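Local coordinates for protein CopC (Methylosinus trichosporium OB3b, PDB 5ICU) that binds copper(II) and, as a periplasmic member of the CopC family with a cupredoxin-like fold, probably serves in copper homeostasis as a chaperone, at residues Ala7-Lys12 with Tyr91-Asp96. Sequence-based numbering, arbitrary orientation.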
loop_
_atom_site.group_PDB
_atom_site.type_symbol
_atom_site.label_atom_id
_atom_site.label_comp_id
_atom_site.label_asym_id
_atom_site.label_seq_id
_atom_site.Cartn_x
_atom_site.Cartn_y
_atom_site.Cartn_z
ATOM N N ALA A 7 6.727 -2.024 4.829
ATOM C CA ALA A 7 5.951 -1.221 3.906
ATOM C C ALA A 7 6.595 0.135 3.737
ATOM O O ALA A 7 7.227 0.637 4.664
ATOM C CB ALA A 7 4.549 -1.060 4.426
ATOM N N SER A 8 6.382 0.700 2.553
ATOM C CA SER A 8 6.753 2.088 2.235
ATOM C C SER A 8 5.610 2.758 1.499
ATOM O O SER A 8 5.219 2.276 0.459
ATOM C CB SER A 8 7.985 2.108 1.327
ATOM O OG SER A 8 8.267 3.439 0.946
ATOM N N PRO A 9 5.048 3.872 1.993
ATOM C CA PRO A 9 5.241 4.358 3.367
ATOM C C PRO A 9 4.840 3.329 4.414
ATOM O O PRO A 9 4.084 2.426 4.099
ATOM C CB PRO A 9 4.317 5.577 3.425
ATOM C CG PRO A 9 4.000 5.892 2.017
ATOM C CD PRO A 9 3.980 4.605 1.304
ATOM N N SER A 10 5.323 3.402 5.639
ATOM C CA SER A 10 4.762 2.470 6.631
ATOM C C SER A 10 3.857 3.165 7.627
ATOM O O SER A 10 3.637 4.371 7.545
ATOM C CB SER A 10 5.807 1.593 7.324
ATOM O OG SER A 10 6.631 2.447 8.060
ATOM N N ALA A 11 3.270 2.360 8.498
ATOM C CA ALA A 11 2.263 2.791 9.443
ATOM C C ALA A 11 2.749 3.996 10.227
ATOM O O ALA A 11 3.831 3.992 10.831
ATOM C CB ALA A 11 1.913 1.678 10.411
ATOM N N LYS A 12 1.893 5.012 10.209
ATOM C CA LYS A 12 2.053 6.284 10.918
ATOM C C LYS A 12 3.176 7.182 10.387
ATOM O O LYS A 12 3.495 8.201 11.000
ATOM C CB LYS A 12 2.080 6.066 12.443
ATOM C CG LYS A 12 0.764 5.424 12.897
ATOM C CD LYS A 12 0.658 5.009 14.319
ATOM C CE LYS A 12 -0.753 4.510 14.604
ATOM N NZ LYS A 12 -0.854 3.869 15.947
ATOM N N TYR A 91 -3.117 0.193 7.214
ATOM C CA TYR A 91 -2.393 1.166 8.040
ATOM C C TYR A 91 -2.552 2.563 7.486
ATOM O O TYR A 91 -2.948 2.711 6.347
ATOM C CB TYR A 91 -0.909 0.793 8.151
ATOM C CG TYR A 91 -0.146 0.852 6.818
ATOM C CD1 TYR A 91 0.436 2.046 6.370
ATOM C CD2 TYR A 91 0.021 -0.271 6.001
ATOM C CE1 TYR A 91 1.106 2.097 5.144
ATOM C CE2 TYR A 91 0.690 -0.219 4.812
ATOM C CZ TYR A 91 1.254 0.966 4.385
ATOM O OH TYR A 91 1.952 1.022 3.200
ATOM N N GLU A 92 -2.235 3.560 8.299
ATOM C CA GLU A 92 -2.386 4.952 7.921
ATOM C C GLU A 92 -1.029 5.569 7.634
ATOM O O GLU A 92 -0.021 5.162 8.200
ATOM C CB GLU A 92 -3.096 5.702 9.045
ATOM C CG GLU A 92 -3.407 7.173 8.806
ATOM C CD GLU A 92 -2.389 8.166 9.338
ATOM O OE1 GLU A 92 -1.551 7.842 10.209
ATOM O OE2 GLU A 92 -2.426 9.316 8.879
ATOM N N PHE A 93 -1.014 6.565 6.749
ATOM C CA PHE A 93 0.169 7.445 6.598
ATOM C C PHE A 93 -0.327 8.821 6.226
ATOM O O PHE A 93 -1.453 8.978 5.829
ATOM C CB PHE A 93 1.193 6.912 5.603
ATOM C CG PHE A 93 0.779 7.033 4.174
ATOM C CD1 PHE A 93 0.017 6.074 3.579
ATOM C CD2 PHE A 93 1.168 8.144 3.406
ATOM C CE1 PHE A 93 -0.356 6.180 2.258
ATOM C CE2 PHE A 93 0.796 8.258 2.097
ATOM C CZ PHE A 93 0.029 7.287 1.498
ATOM N N THR A 94 0.549 9.814 6.387
ATOM C CA THR A 94 0.200 11.207 6.105
ATOM C C THR A 94 1.155 11.816 5.109
ATOM O O THR A 94 2.371 11.617 5.203
ATOM C CB THR A 94 0.213 12.029 7.400
ATOM O OG1 THR A 94 -0.754 11.500 8.329
ATOM C CG2 THR A 94 -0.168 13.474 7.090
ATOM N N VAL A 95 0.570 12.506 4.127
ATOM C CA VAL A 95 1.325 13.357 3.182
ATOM C C VAL A 95 1.327 14.745 3.775
ATOM O O VAL A 95 0.296 15.379 3.892
ATOM C CB VAL A 95 0.679 13.352 1.791
ATOM C CG1 VAL A 95 1.442 14.246 0.833
ATOM C CG2 VAL A 95 0.617 11.921 1.236
ATOM N N ASP A 96 2.508 15.176 4.193
ATOM C CA ASP A 96 2.710 16.550 4.679
ATOM C C ASP A 96 2.909 17.535 3.520
ATOM O O ASP A 96 3.370 17.162 2.468
ATOM C CB ASP A 96 3.989 16.624 5.526
ATOM C CG ASP A 96 3.944 15.891 6.839
ATOM O OD1 ASP A 96 2.849 15.628 7.335
ATOM O OD2 ASP A 96 5.057 15.639 7.371
#
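P9 and Y91 meet where the chain leaves strand 4-8 and turns along the edge of strand 86-95. The hydroxyl of Y91 reaches the backbone of P9, its OH lying 2.7 Å from P9 O in a weak hydrogen bond. Tyrosine suits this buried place: its ring packs against A7 and the backbone of P9 to A11 while its hydroxyl meets a carbonyl. With CG set between the backbone N and the carbonyl carbon (chi1 65°), the ring runs alongside this backbone, met obliquely by A7, P9 and A11. Small methyl groups let the chain come close: A7 CB packs 3.9 Å from Y91 CZ. At the other end of the side chain, A11 CB lies 3.7 Å from Y91 CB. A phenylalanine here would probably leave P9 O without this weak bond and open a small gap beside the methyl group of A7.

The cis peptide before P9 bends the chain, and the proline ring lies against F93. P9 CG sits over the centre of the aromatic face, 3.9 Å from the F93 ring centroid and 11° off the normal, a CH-pi contact that suits proline, whose rigid, puckered ring holds CG over the face.

The solvent side is held by backbone instead. K12 N donates to E92 O over 2.8 Å at an N-H...O angle of 155°, and A11 CA adds a CA-H...O contact to the same oxygen. Its looseness lies in the side chains: K12 is exposed, its CB pointing away from 91-96, a place that suits a long charged residue, and K12 CG comes no nearer than 4.3 Å to E92 OE1. E92 bends at chi2, and T94 OG1 donates to its OE2 at 2.8 Å, steadying the carboxylate.

The contact joins the two sheets of the beta sandwich. Y91 also packs on V22 and L24 of strand 21-26 and on V75 of strand 71-80, P19 touches both P9 and F93, and short strand 14-15 continues the pairing along strand 86-95 through the backbone of T94.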